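Local coordinates for putative 6-phosphogluconolactonase (Neisseria gonorrhoeae, PDB 3LHI), which probably hydrolyses 6-phosphogluconolactone to 6-phosphogluconate, the second step in the oxidative stage of the pentose phosphate pathway, at residues G35-V40 with Q127-I132; P101-G106 with D115-Y120; A148-T153 with L163-P168. All blocks are in the same frame, centred on the assembly; numbering follows the deposited sequence.

Contact 1. Residues G35-V40 with Q127-I132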
ATOM      1  N   GLY A  35      12.802  -9.990  11.731  1.00 14.56           N
ATOM      2  CA  GLY A  35      11.825 -10.155  10.661  1.00 14.67           C
ATOM      3  C   GLY A  35      11.178  -8.836  10.419  1.00 13.36           C
ATOM      4  O   GLY A  35      11.249  -7.926  11.218  1.00 15.03           O
ATOM      5  N   ALA A  36      10.589  -8.715   9.219  1.00 13.56           N
ATOM      6  CA  ALA A  36       9.900  -7.478   8.834  1.00 12.12           C
ATOM      7  C   ALA A  36       8.769  -7.816   7.921  1.00 11.57           C
ATOM      8  O   ALA A  36       8.829  -8.839   7.218  1.00 12.93           O
ATOM      9  CB  ALA A  36      10.854  -6.518   8.151  1.00 14.00           C
ATOM     10  N   VAL A  37       7.743  -6.981   7.918  1.00 11.16           N
ATOM     11  CA  VAL A  37       6.617  -7.076   6.968  1.00 11.27           C
ATOM     12  C   VAL A  37       6.511  -5.757   6.222  1.00 10.38           C
ATOM     13  O   VAL A  37       6.431  -4.680   6.833  1.00 11.83           O
ATOM     14  CB  VAL A  37       5.318  -7.453   7.656  1.00 11.56           C
ATOM     15  CG1 VAL A  37       4.113  -7.386   6.643  1.00 13.60           C
ATOM     16  CG2 VAL A  37       5.447  -8.832   8.309  1.00 14.33           C
ATOM     17  N   LEU A  38       6.538  -5.860   4.883  1.00 10.43           N
ATOM     18  CA  LEU A  38       6.405  -4.725   3.975  1.00  9.97           C
ATOM     19  C   LEU A  38       5.048  -4.844   3.239  1.00 10.17           C
ATOM     20  O   LEU A  38       4.738  -5.917   2.660  1.00 11.27           O
ATOM     21  CB  LEU A  38       7.505  -4.865   2.908  1.00 11.41           C
ATOM     22  CG  LEU A  38       7.454  -3.911   1.706  1.00 10.25           C
ATOM     23  CD1 LEU A  38       7.716  -2.473   2.191  1.00 11.95           C
ATOM     24  CD2 LEU A  38       8.423  -4.294   0.603  1.00 11.48           C
ATOM     25  N   ALA A  39       4.259  -3.769   3.235  1.00 10.00           N
ATOM     26  CA  ALA A  39       3.029  -3.712   2.443  1.00  9.93           C
ATOM     27  C   ALA A  39       3.253  -2.648   1.363  1.00  9.51           C
ATOM     28  O   ALA A  39       3.697  -1.536   1.643  1.00 10.96           O
ATOM     29  CB  ALA A  39       1.802  -3.360   3.337  1.00 10.91           C
ATOM     30  N   VAL A  40       2.939  -3.010   0.111  1.00  9.60           N
ATOM     31  CA  VAL A  40       3.069  -2.104  -1.018  1.00 10.36           C
ATOM     32  C   VAL A  40       1.718  -1.885  -1.705  1.00  9.03           C
ATOM     33  O   VAL A  40       0.803  -2.693  -1.597  1.00 10.55           O
ATOM     34  CB  VAL A  40       4.108  -2.641  -2.052  1.00  9.73           C
ATOM     35  CG1 VAL A  40       5.490  -2.828  -1.364  1.00 12.09           C
ATOM     36  CG2 VAL A  40       3.638  -3.959  -2.701  1.00 10.90           C
ATOM     37  N   GLN A 127       0.502  -7.280  10.765  1.00 12.85           N
ATOM     38  CA  GLN A 127       0.693  -5.855  10.805  1.00 11.82           C
ATOM     39  C   GLN A 127       2.000  -5.463  10.093  1.00 12.57           C
ATOM     40  O   GLN A 127       3.079  -5.915  10.504  1.00 13.39           O
ATOM     41  CB  GLN A 127       0.760  -5.341  12.249  1.00 14.00           C
ATOM     42  CG  GLN A 127       1.036  -3.852  12.421  1.00 13.97           C
ATOM     43  CD  GLN A 127      -0.131  -2.985  12.034  1.00 16.26           C
ATOM     44  OE1 GLN A 127      -1.179  -3.050  12.719  1.00 19.42           O
ATOM     45  NE2 GLN A 127       0.041  -2.102  10.986  1.00 15.72           N
ATOM     46  N   PRO A 128       1.929  -4.621   9.063  1.00 11.15           N
ATOM     47  CA  PRO A 128       3.166  -4.212   8.448  1.00 10.54           C
ATOM     48  C   PRO A 128       4.063  -3.373   9.312  1.00 11.72           C
ATOM     49  O   PRO A 128       3.553  -2.601  10.132  1.00 12.85           O
ATOM     50  CB  PRO A 128       2.739  -3.464   7.182  1.00 12.84           C
ATOM     51  CG  PRO A 128       1.360  -3.973   6.939  1.00 15.68           C
ATOM     52  CD  PRO A 128       0.766  -4.246   8.281  1.00 12.96           C
ATOM     53  N   ASP A 129       5.382  -3.504   9.121  1.00 12.05           N
ATOM     54  CA  ASP A 129       6.359  -2.601   9.703  1.00 12.19           C
ATOM     55  C   ASP A 129       6.584  -1.402   8.811  1.00 12.00           C
ATOM     56  O   ASP A 129       6.877  -0.297   9.271  1.00 12.86           O
ATOM     57  CB  ASP A 129       7.672  -3.320   9.901  1.00 12.49           C
ATOM     58  CG  ASP A 129       7.519  -4.478  10.814  1.00 15.77           C
ATOM     59  OD1 ASP A 129       7.130  -4.201  12.001  1.00 17.93           O
ATOM     60  OD2 ASP A 129       7.728  -5.636  10.399  1.00 14.55           O
ATOM     61  N   VAL A 130       6.494  -1.626   7.489  1.00 11.53           N
ATOM     62  CA  VAL A 130       6.760  -0.583   6.477  1.00 11.94           C
ATOM     63  C   VAL A 130       5.630  -0.665   5.453  1.00 10.82           C
ATOM     64  O   VAL A 130       5.327  -1.769   4.969  1.00 11.15           O
ATOM     65  CB  VAL A 130       8.140  -0.762   5.802  1.00 12.07           C
ATOM     66  CG1 VAL A 130       8.379   0.359   4.761  1.00 13.92           C
ATOM     67  CG2 VAL A 130       9.270  -0.787   6.853  1.00 14.33           C
ATOM     68  N   LEU A 131       5.025   0.465   5.151  1.00 10.16           N
ATOM     69  CA  LEU A 131       3.911   0.556   4.191  1.00 10.11           C
ATOM     70  C   LEU A 131       4.250   1.620   3.168  1.00 10.81           C
ATOM     71  O   LEU A 131       4.676   2.719   3.531  1.00 11.74           O
ATOM     72  CB  LEU A 131       2.635   0.945   4.948  1.00 11.11           C
ATOM     73  CG  LEU A 131       1.448   1.423   4.129  1.00 11.60           C
ATOM     74  CD1 LEU A 131       0.879   0.312   3.190  1.00 11.19           C
ATOM     75  CD2 LEU A 131       0.336   1.914   5.091  1.00 12.77           C
ATOM     76  N   ILE A 132       4.085   1.310   1.882  0.50 10.88           N
ATOM     77  CA  ILE A 132       4.136   2.344   0.844  0.50 10.60           C
ATOM     78  C   ILE A 132       2.735   2.475   0.232  0.50 11.05           C
ATOM     79  O   ILE A 132       2.157   1.523  -0.315  0.50 11.81           O
ATOM     80  CB  ILE A 132       5.197   2.134  -0.266  0.50 11.85           C
ATOM     81  CG1 ILE A 132       6.599   1.914   0.308  0.50 11.04           C
ATOM     82  CG2 ILE A 132       5.190   3.351  -1.232  0.50 12.40           C
ATOM     83  CD1 ILE A 132       6.864   0.518   0.743  0.50 12.60           C
TER
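The carbonyl oxygen Val37 O is gripped by two consecutive amides, Asp129 N at 2.8 Å and Val130 N at 3.1 Å. This opens the pairing of two parallel strands, 36-40 and 130-133, in the Rossmann-like sheet of this family. Val130 N comes almost straight onto the C=O (162°), while Asp129 N arrives tilted 20° from the carbonyl plane. Farther along, the ladder settles into regular parallel bonds, Ala39 N to Val130 O and Ile132 N to Ala39 O.

Just ahead of strand 130-133, the Asp129 carboxylate stands in for a backbone acceptor. With CG anti to the carbonyl carbon (chi1 -60°), OD2 swings back to accept Val37 N at 2.8 Å on its anti side, and OD1 makes a salt bridge to Lys33. The one carboxylate thus ties the start of strand 36-40 to the end of helix 11-33.

Side chains divide between the two faces of the sheet. Leu38 CD1 packs on Val130 CG1 at 3.9 Å, Val130 facing helix 11-33 and Leu38 helix 47-54. On the other face, beside Met178, Ala39 CB touches both Pro128 CG at 3.7 Å and Leu131 CD1 at 3.8 Å.

Contact 2. Residues P101-G106 with D115-Y120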
ATOM      1  N   PRO A 101      -0.630 -13.500   1.196  1.00 14.13           N
ATOM      2  CA  PRO A 101      -1.661 -13.287   0.180  1.00 13.65           C
ATOM      3  C   PRO A 101      -2.841 -12.488   0.644  1.00 12.87           C
ATOM      4  O   PRO A 101      -3.219 -12.527   1.847  1.00 14.34           O
ATOM      5  CB  PRO A 101      -2.083 -14.691  -0.174  1.00 16.26           C
ATOM      6  CG  PRO A 101      -1.938 -15.425   1.128  1.00 16.49           C
ATOM      7  CD  PRO A 101      -0.624 -14.906   1.686  1.00 16.51           C
HETATM    8  N   MSE A 102      -3.458 -11.819  -0.321  0.60 13.15           N
HETATM    9  CA  MSE A 102      -4.702 -11.098  -0.159  0.60 13.03           C
HETATM   10  C   MSE A 102      -5.892 -11.794  -0.868  0.60 13.45           C
HETATM   11  O   MSE A 102      -7.023 -11.746  -0.397  0.60 15.47           O
HETATM   12  CB  MSE A 102      -4.528  -9.674  -0.688  0.60 16.30           C
HETATM   13  CG  MSE A 102      -3.629  -8.755   0.152  0.60 19.53           C
HETATM   14 SE   MSE A 102      -4.575  -8.076   1.726  0.45 15.01          SE
HETATM   15  CE  MSE A 102      -5.121  -6.303   0.993  0.60 15.43           C
ATOM     16  N   VAL A 103      -5.608 -12.394  -2.024  1.00 13.05           N
ATOM     17  CA  VAL A 103      -6.524 -13.229  -2.829  1.00 13.05           C
ATOM     18  C   VAL A 103      -5.817 -14.554  -3.048  1.00 14.92           C
ATOM     19  O   VAL A 103      -4.601 -14.612  -3.354  1.00 16.06           O
ATOM     20  CB  VAL A 103      -6.847 -12.541  -4.207  1.00 14.19           C
ATOM     21  CG1 VAL A 103      -7.644 -13.460  -5.125  1.00 15.96           C
ATOM     22  CG2 VAL A 103      -7.676 -11.293  -3.959  1.00 15.43           C
ATOM     23  N   GLU A 104      -6.570 -15.655  -2.906  1.00 15.42           N
ATOM     24  CA  GLU A 104      -6.025 -16.995  -3.049  1.00 17.18           C
ATOM     25  C   GLU A 104      -5.732 -17.326  -4.504  1.00 14.98           C
ATOM     26  O   GLU A 104      -6.600 -17.128  -5.358  1.00 17.52           O
ATOM     27  CB  GLU A 104      -7.051 -17.992  -2.464  1.00 18.10           C
ATOM     28  CG  GLU A 104      -6.501 -19.379  -2.260  1.00 22.76           C
ATOM     29  CD  GLU A 104      -7.432 -20.305  -1.487  1.00 27.15           C
ATOM     30  OE1 GLU A 104      -8.565 -19.886  -1.178  1.00 28.42           O
ATOM     31  OE2 GLU A 104      -6.969 -21.431  -1.213  1.00 34.29           O
ATOM     32  N   ASP A 105      -4.547 -17.861  -4.768  1.00 15.94           N
ATOM     33  CA  ASP A 105      -4.195 -18.343  -6.106  1.00 16.25           C
ATOM     34  C   ASP A 105      -5.108 -19.498  -6.527  1.00 18.45           C
ATOM     35  O   ASP A 105      -5.503 -20.318  -5.687  1.00 21.13           O
ATOM     36  CB  ASP A 105      -2.751 -18.838  -6.152  1.00 17.02           C
ATOM     37  CG  ASP A 105      -1.721 -17.741  -6.005  1.00 17.64           C
ATOM     38  OD1 ASP A 105      -1.999 -16.592  -6.448  1.00 18.60           O
ATOM     39  OD2 ASP A 105      -0.636 -18.074  -5.489  1.00 19.05           O
ATOM     40  N   GLY A 106      -5.406 -19.567  -7.814  1.00 16.65           N
ATOM     41  CA  GLY A 106      -6.162 -20.682  -8.366  1.00 18.68           C
ATOM     42  C   GLY A 106      -7.657 -20.536  -8.345  1.00 20.96           C
ATOM     43  O   GLY A 106      -8.373 -21.377  -8.880  1.00 26.98           O
ATOM     44  N   ASP A 115     -16.874 -11.464   0.883  1.00 21.06           N
ATOM     45  CA  ASP A 115     -16.852 -11.714   2.328  1.00 22.67           C
ATOM     46  C   ASP A 115     -15.863 -12.837   2.655  1.00 20.61           C
ATOM     47  O   ASP A 115     -15.095 -12.771   3.633  1.00 21.95           O
ATOM     48  CB  ASP A 115     -18.244 -12.135   2.849  1.00 26.97           C
ATOM     49  CG  ASP A 115     -19.238 -11.002   2.856  1.00 35.95           C
ATOM     50  OD1 ASP A 115     -18.825  -9.835   2.708  1.00 41.45           O
ATOM     51  OD2 ASP A 115     -20.443 -11.299   3.060  1.00 42.89           O
ATOM     52  N   ALA A 116     -15.887 -13.874   1.827  1.00 20.03           N
ATOM     53  CA  ALA A 116     -14.992 -15.026   2.011  1.00 20.64           C
ATOM     54  C   ALA A 116     -13.571 -14.589   1.711  1.00 18.48           C
ATOM     55  O   ALA A 116     -12.654 -15.047   2.349  1.00 17.40           O
ATOM     56  CB  ALA A 116     -15.413 -16.180   1.096  1.00 20.87           C
ATOM     57  N   VAL A 117     -13.387 -13.708   0.724  1.00 16.82           N
ATOM     58  CA  VAL A 117     -12.053 -13.209   0.400  1.00 14.68           C
ATOM     59  C   VAL A 117     -11.453 -12.429   1.595  1.00 14.52           C
ATOM     60  O   VAL A 117     -10.291 -12.607   1.945  1.00 14.43           O
ATOM     61  CB  VAL A 117     -12.079 -12.393  -0.905  1.00 16.24           C
ATOM     62  CG1 VAL A 117     -10.738 -11.631  -1.097  1.00 16.98           C
ATOM     63  CG2 VAL A 117     -12.397 -13.327  -2.115  1.00 18.13           C
ATOM     64  N   VAL A 118     -12.248 -11.557   2.185  1.00 15.28           N
ATOM     65  CA  VAL A 118     -11.758 -10.803   3.341  1.00 17.24           C
ATOM     66  C   VAL A 118     -11.413 -11.739   4.484  1.00 16.97           C
ATOM     67  O   VAL A 118     -10.390 -11.586   5.145  1.00 17.45           O
ATOM     68  CB  VAL A 118     -12.705  -9.700   3.795  1.00 19.68           C
ATOM     69  CG1 VAL A 118     -12.178  -9.066   5.096  1.00 23.52           C
ATOM     70  CG2 VAL A 118     -12.822  -8.654   2.703  1.00 21.58           C
ATOM     71  N   ASP A 119     -12.246 -12.739   4.710  1.00 18.23           N
ATOM     72  CA  ASP A 119     -11.961 -13.681   5.771  1.00 20.86           C
ATOM     73  C   ASP A 119     -10.649 -14.430   5.561  1.00 18.33           C
ATOM     74  O   ASP A 119      -9.859 -14.574   6.498  1.00 19.29           O
ATOM     75  CB  ASP A 119     -13.164 -14.583   6.013  1.00 23.53           C
ATOM     76  CG  ASP A 119     -14.288 -13.837   6.794  1.00 33.08           C
ATOM     77  OD1 ASP A 119     -14.116 -12.651   7.323  1.00 35.80           O
ATOM     78  OD2 ASP A 119     -15.350 -14.449   6.871  1.00 42.28           O
ATOM     79  N   TYR A 120     -10.386 -14.855   4.320  1.00 16.45           N
ATOM     80  CA  TYR A 120      -9.133 -15.529   3.952  1.00 17.53           C
ATOM     81  C   TYR A 120      -7.967 -14.571   4.188  1.00 16.11           C
ATOM     82  O   TYR A 120      -6.985 -14.943   4.818  1.00 18.08           O
ATOM     83  CB  TYR A 120      -9.183 -15.991   2.478  1.00 19.63           C
ATOM     84  CG  TYR A 120      -7.882 -16.461   1.870  1.00 21.47           C
ATOM     85  CD1 TYR A 120      -7.030 -15.556   1.225  1.00 24.06           C
ATOM     86  CD2 TYR A 120      -7.515 -17.782   1.921  1.00 27.11           C
ATOM     87  CE1 TYR A 120      -5.829 -15.969   0.659  1.00 26.36           C
ATOM     88  CE2 TYR A 120      -6.327 -18.210   1.372  1.00 22.64           C
ATOM     89  CZ  TYR A 120      -5.471 -17.279   0.751  1.00 27.18           C
ATOM     90  OH  TYR A 120      -4.283 -17.685   0.172  1.00 31.15           O
TER
HETATM   91  O   HOH W   1      -2.698 -18.141  -2.547  1.00 31.26           O
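Glu104 CB sits over one face of the Tyr120 ring, the glutamate chain running at about a right angle to the tyrosine side chain. CB stands 3.6 Å above the ring plane, displaced toward the rim on the hydroxyl side, and makes a CH-pi contact. From there CG leaves anti to the backbone N (chi1 -167°) and the chain stays extended, which carries the carboxylate out past the rim at CE2. The carboxylate ends nearly parallel to the ring, the two planes 12° apart, with Glu104 CD 3.7 Å from Tyr120 CE2.

Pro101 crosses the tyrosine at about a right angle and brings its CG to 3.4 Å from Tyr120 OH. Near the ring plane, at the edge, is Met102 O, 4.1 Å from Tyr120 CD1. It is also close to Val117 CG1, and this buried carbonyl has no polar partner in the model. A water extends the link, accepting from Asp105 N at 2.9 Å and bonding Tyr120 OH at 3.2 Å.

The loop between strand 98-99 and helix 114-124 is thus folded back against that helix. Asp105 is anchored by Arg86 and Thr75, the ring of Tyr120 meets that of His124, and Val118, one residue on from Val117, faces Ile176 of strand 175-178.

Contact 3. Residues A148-T153 with L163-P168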
ATOM      1  N   ALA A 148     -17.098   4.937  -1.415  1.00 13.44           N
ATOM      2  CA  ALA A 148     -17.389   3.578  -1.030  1.00 13.60           C
ATOM      3  C   ALA A 148     -18.508   3.541   0.021  1.00 13.05           C
ATOM      4  O   ALA A 148     -18.368   4.208   1.039  1.00 14.80           O
ATOM      5  CB  ALA A 148     -16.107   2.899  -0.439  1.00 13.92           C
ATOM      6  N   PRO A 149     -19.495   2.655  -0.131  1.00 13.97           N
ATOM      7  CA  PRO A 149     -20.507   2.554   0.940  1.00 15.28           C
ATOM      8  C   PRO A 149     -19.950   2.021   2.244  1.00 15.38           C
ATOM      9  O   PRO A 149     -20.543   2.233   3.289  1.00 17.04           O
ATOM     10  CB  PRO A 149     -21.504   1.539   0.380  1.00 18.63           C
ATOM     11  CG  PRO A 149     -21.144   1.270  -0.978  1.00 23.06           C
ATOM     12  CD  PRO A 149     -19.847   1.896  -1.342  1.00 16.41           C
ATOM     13  N   GLN A 150     -18.802   1.375   2.188  1.00 13.17           N
ATOM     14  CA  GLN A 150     -18.114   0.809   3.333  1.00 13.67           C
ATOM     15  C   GLN A 150     -17.127   1.798   3.989  1.00 12.76           C
ATOM     16  O   GLN A 150     -16.348   1.415   4.849  1.00 14.47           O
ATOM     17  CB  GLN A 150     -17.412  -0.506   2.973  1.00 13.46           C
ATOM     18  CG  GLN A 150     -18.288  -1.472   2.195  1.00 14.04           C
ATOM     19  CD  GLN A 150     -18.180  -1.320   0.680  1.00 13.53           C
ATOM     20  OE1 GLN A 150     -17.750  -0.269   0.177  1.00 13.18           O
ATOM     21  NE2 GLN A 150     -18.556  -2.368  -0.047  1.00 16.29           N
ATOM     22  N   PHE A 151     -17.159   3.069   3.598  1.00 14.43           N
ATOM     23  CA  PHE A 151     -16.203   4.052   4.119  1.00 13.78           C
ATOM     24  C   PHE A 151     -16.239   4.151   5.626  1.00 13.82           C
ATOM     25  O   PHE A 151     -15.195   4.168   6.269  1.00 12.60           O
ATOM     26  CB  PHE A 151     -16.454   5.421   3.494  1.00 13.72           C
ATOM     27  CG  PHE A 151     -15.407   6.421   3.747  1.00 12.73           C
ATOM     28  CD1 PHE A 151     -15.390   7.228   4.894  1.00 14.68           C
ATOM     29  CD2 PHE A 151     -14.379   6.563   2.847  1.00 14.80           C
ATOM     30  CE1 PHE A 151     -14.356   8.140   5.100  1.00 15.10           C
ATOM     31  CE2 PHE A 151     -13.405   7.469   3.061  1.00 15.87           C
ATOM     32  CZ  PHE A 151     -13.351   8.246   4.145  1.00 14.41           C
ATOM     33  N   GLN A 152     -17.416   4.202   6.252  1.00 13.01           N
ATOM     34  CA  GLN A 152     -17.475   4.277   7.708  1.00 13.60           C
ATOM     35  C   GLN A 152     -16.852   3.060   8.376  1.00 14.30           C
ATOM     36  O   GLN A 152     -16.214   3.197   9.422  1.00 14.77           O
ATOM     37  CB  GLN A 152     -18.916   4.478   8.212  1.00 14.01           C
ATOM     38  CG  GLN A 152     -19.517   5.854   7.844  1.00 15.30           C
ATOM     39  CD  GLN A 152     -18.793   6.964   8.473  1.00 14.95           C
ATOM     40  OE1 GLN A 152     -18.265   7.852   7.789  1.00 16.70           O
ATOM     41  NE2 GLN A 152     -18.804   6.990   9.823  1.00 14.37           N
ATOM     42  N   THR A 153     -17.017   1.879   7.801  1.00 12.14           N
ATOM     43  CA  THR A 153     -16.328   0.676   8.320  1.00 11.69           C
ATOM     44  C   THR A 153     -14.808   0.821   8.178  1.00 13.13           C
ATOM     45  O   THR A 153     -14.078   0.502   9.111  1.00 13.37           O
ATOM     46  CB  THR A 153     -16.832  -0.604   7.647  1.00 13.83           C
ATOM     47  OG1 THR A 153     -18.251  -0.749   7.894  1.00 15.81           O
ATOM     48  CG2 THR A 153     -16.091  -1.868   8.131  1.00 16.12           C
ATOM     49  N   LEU A 163      -8.497  -5.239   7.742  1.00 11.15           N
ATOM     50  CA  LEU A 163      -8.828  -5.295   6.318  1.00 11.20           C
ATOM     51  C   LEU A 163     -10.334  -5.154   6.173  1.00 11.60           C
ATOM     52  O   LEU A 163     -11.108  -5.622   7.041  1.00 13.41           O
ATOM     53  CB  LEU A 163      -8.385  -6.616   5.672  1.00 11.09           C
ATOM     54  CG  LEU A 163      -6.897  -6.897   5.714  1.00 11.19           C
ATOM     55  CD1 LEU A 163      -6.557  -8.311   5.159  1.00 13.47           C
ATOM     56  CD2 LEU A 163      -6.069  -5.839   4.969  1.00 13.19           C
ATOM     57  N   VAL A 164     -10.746  -4.534   5.083  0.50 10.48           N
ATOM     58  CA  VAL A 164     -12.150  -4.179   4.818  0.50  9.56           C
ATOM     59  C   VAL A 164     -12.442  -4.369   3.302  0.50 10.28           C
ATOM     60  O   VAL A 164     -11.619  -4.014   2.463  0.50 11.15           O
ATOM     61  CB  VAL A 164     -12.441  -2.704   5.236  0.50  8.88           C
ATOM     62  CG1 VAL A 164     -11.493  -1.740   4.508  0.50 10.75           C
ATOM     63  CG2 VAL A 164     -13.924  -2.336   5.001  0.50  8.58           C
ATOM     64  N   HIS A 165     -13.618  -4.910   2.984  1.00 11.78           N
ATOM     65  CA  HIS A 165     -14.138  -4.926   1.607  1.00 11.99           C
ATOM     66  C   HIS A 165     -14.672  -3.558   1.269  1.00 12.04           C
ATOM     67  O   HIS A 165     -15.524  -3.026   1.971  1.00 12.71           O
ATOM     68  CB  HIS A 165     -15.244  -5.972   1.518  1.00 13.46           C
ATOM     69  CG  HIS A 165     -16.074  -5.894   0.279  1.00 13.11           C
ATOM     70  ND1 HIS A 165     -17.436  -6.161   0.298  1.00 15.80           N
ATOM     71  CD2 HIS A 165     -15.774  -5.493  -0.979  1.00 14.82           C
ATOM     72  CE1 HIS A 165     -17.891  -6.003  -0.940  1.00 15.74           C
ATOM     73  NE2 HIS A 165     -16.915  -5.565  -1.715  1.00 15.34           N
ATOM     74  N   THR A 166     -14.219  -2.985   0.170  1.00 11.96           N
ATOM     75  CA  THR A 166     -14.729  -1.719  -0.309  1.00 11.45           C
ATOM     76  C   THR A 166     -15.171  -1.841  -1.779  1.00 12.41           C
ATOM     77  O   THR A 166     -14.678  -2.670  -2.551  1.00 12.46           O
ATOM     78  CB  THR A 166     -13.782  -0.546  -0.166  1.00 12.28           C
ATOM     79  OG1 THR A 166     -12.673  -0.771  -1.042  1.00 11.65           O
ATOM     80  CG2 THR A 166     -13.268  -0.381   1.266  1.00 12.91           C
ATOM     81  N   THR A 167     -16.173  -1.051  -2.129  1.00 11.67           N
ATOM     82  CA  THR A 167     -16.666  -0.892  -3.494  1.00 12.75           C
ATOM     83  C   THR A 167     -16.277   0.530  -3.926  1.00 12.89           C
ATOM     84  O   THR A 167     -16.722   1.524  -3.345  1.00 14.39           O
ATOM     85  CB  THR A 167     -18.219  -1.036  -3.534  1.00 13.51           C
ATOM     86  OG1 THR A 167     -18.593  -2.280  -2.995  1.00 14.95           O
ATOM     87  CG2 THR A 167     -18.728  -0.863  -4.984  1.00 17.07           C
ATOM     88  N   PRO A 168     -15.401   0.681  -4.965  1.00 12.06           N
ATOM     89  CA  PRO A 168     -14.887   1.997  -5.241  1.00 12.01           C
ATOM     90  C   PRO A 168     -15.914   3.005  -5.777  1.00 12.66           C
ATOM     91  O   PRO A 168     -15.719   4.201  -5.581  1.00 13.86           O
ATOM     92  CB  PRO A 168     -13.807   1.725  -6.290  1.00 14.14           C
ATOM     93  CG  PRO A 168     -13.331   0.366  -5.993  1.00 14.19           C
ATOM     94  CD  PRO A 168     -14.588  -0.383  -5.618  1.00 12.75           C
TER
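The Gln150 amide holds Thr167 at two points. OE1 accepts from Thr167 N at 2.9 Å, and NE2 donates to Thr167 OG1 at 2.9 Å in a nearly straight bond (174°). In this way the type I beta turn of Ala148 to Phe151, with Gln150 at the N-cap position of helix 151-155, is pinned to Thr167, just past the end of strand 163-166, which pairs antiparallel with strand 175-178.

The two halves of the amide are used differently. Thr167 OG1 lies in the amide plane, whereas Thr167 N approaches OE1 from above the carbonyl plane. Gln150 CG, placed by chi1 (-47°), lies 3.2 Å from His165 O; the bend at chi2 (91°) then sends the amide on toward Thr167. The bend also places NE2 over one face of the His165 ring, 3.8 Å above its plane and offset toward the rim.

The turn itself is closed by Phe151 N bonding to Ala148 O at 3.1 Å. At its first residue, Ala148 CA meets Thr167 O at 3.2 Å in a C-H...O contact.

Farther out, Thr166 OG1 is bonded to Ser143 O, in the loop after strand 130-133, whose counterpart in relatives probably lines the active site. Glu174 does the positioning of the first shell. The hydroxyl of Thr167 already accepts from NE2, so it probably gives its own proton to Glu174. The ring beneath Gln150 NE2 is fixed by the same carboxylate, Glu174 OE1 being hydrogen-bonded to both His165 NE2 and Thr167 OG1.

Overall arrangement
All six segments fall within the one glucosamine-6-phosphate isomerase/6-phosphogluconolactonase family region. Contact 1 pairs strands in the buried part of the sheet, while contacts 2 and 3 sit farther out, their centres about 19 and 22 Å from its own. Contact 2 is nested in the chain loop that contact 1 closes, helix 114-124 leading on to strand 130-133; contact 3 follows in series. Contacts 2 and 3, about 16 Å apart between centres, touch directly: Val118 CG2 of helix 114-124 packs on His165 CB at 3.8 Å. The loop after strand 130-133 that holds Ser143, which probably contributes to the active site as in relatives, lies in the chain between 127-132 and 148-153, joining contact 1 to contact 3.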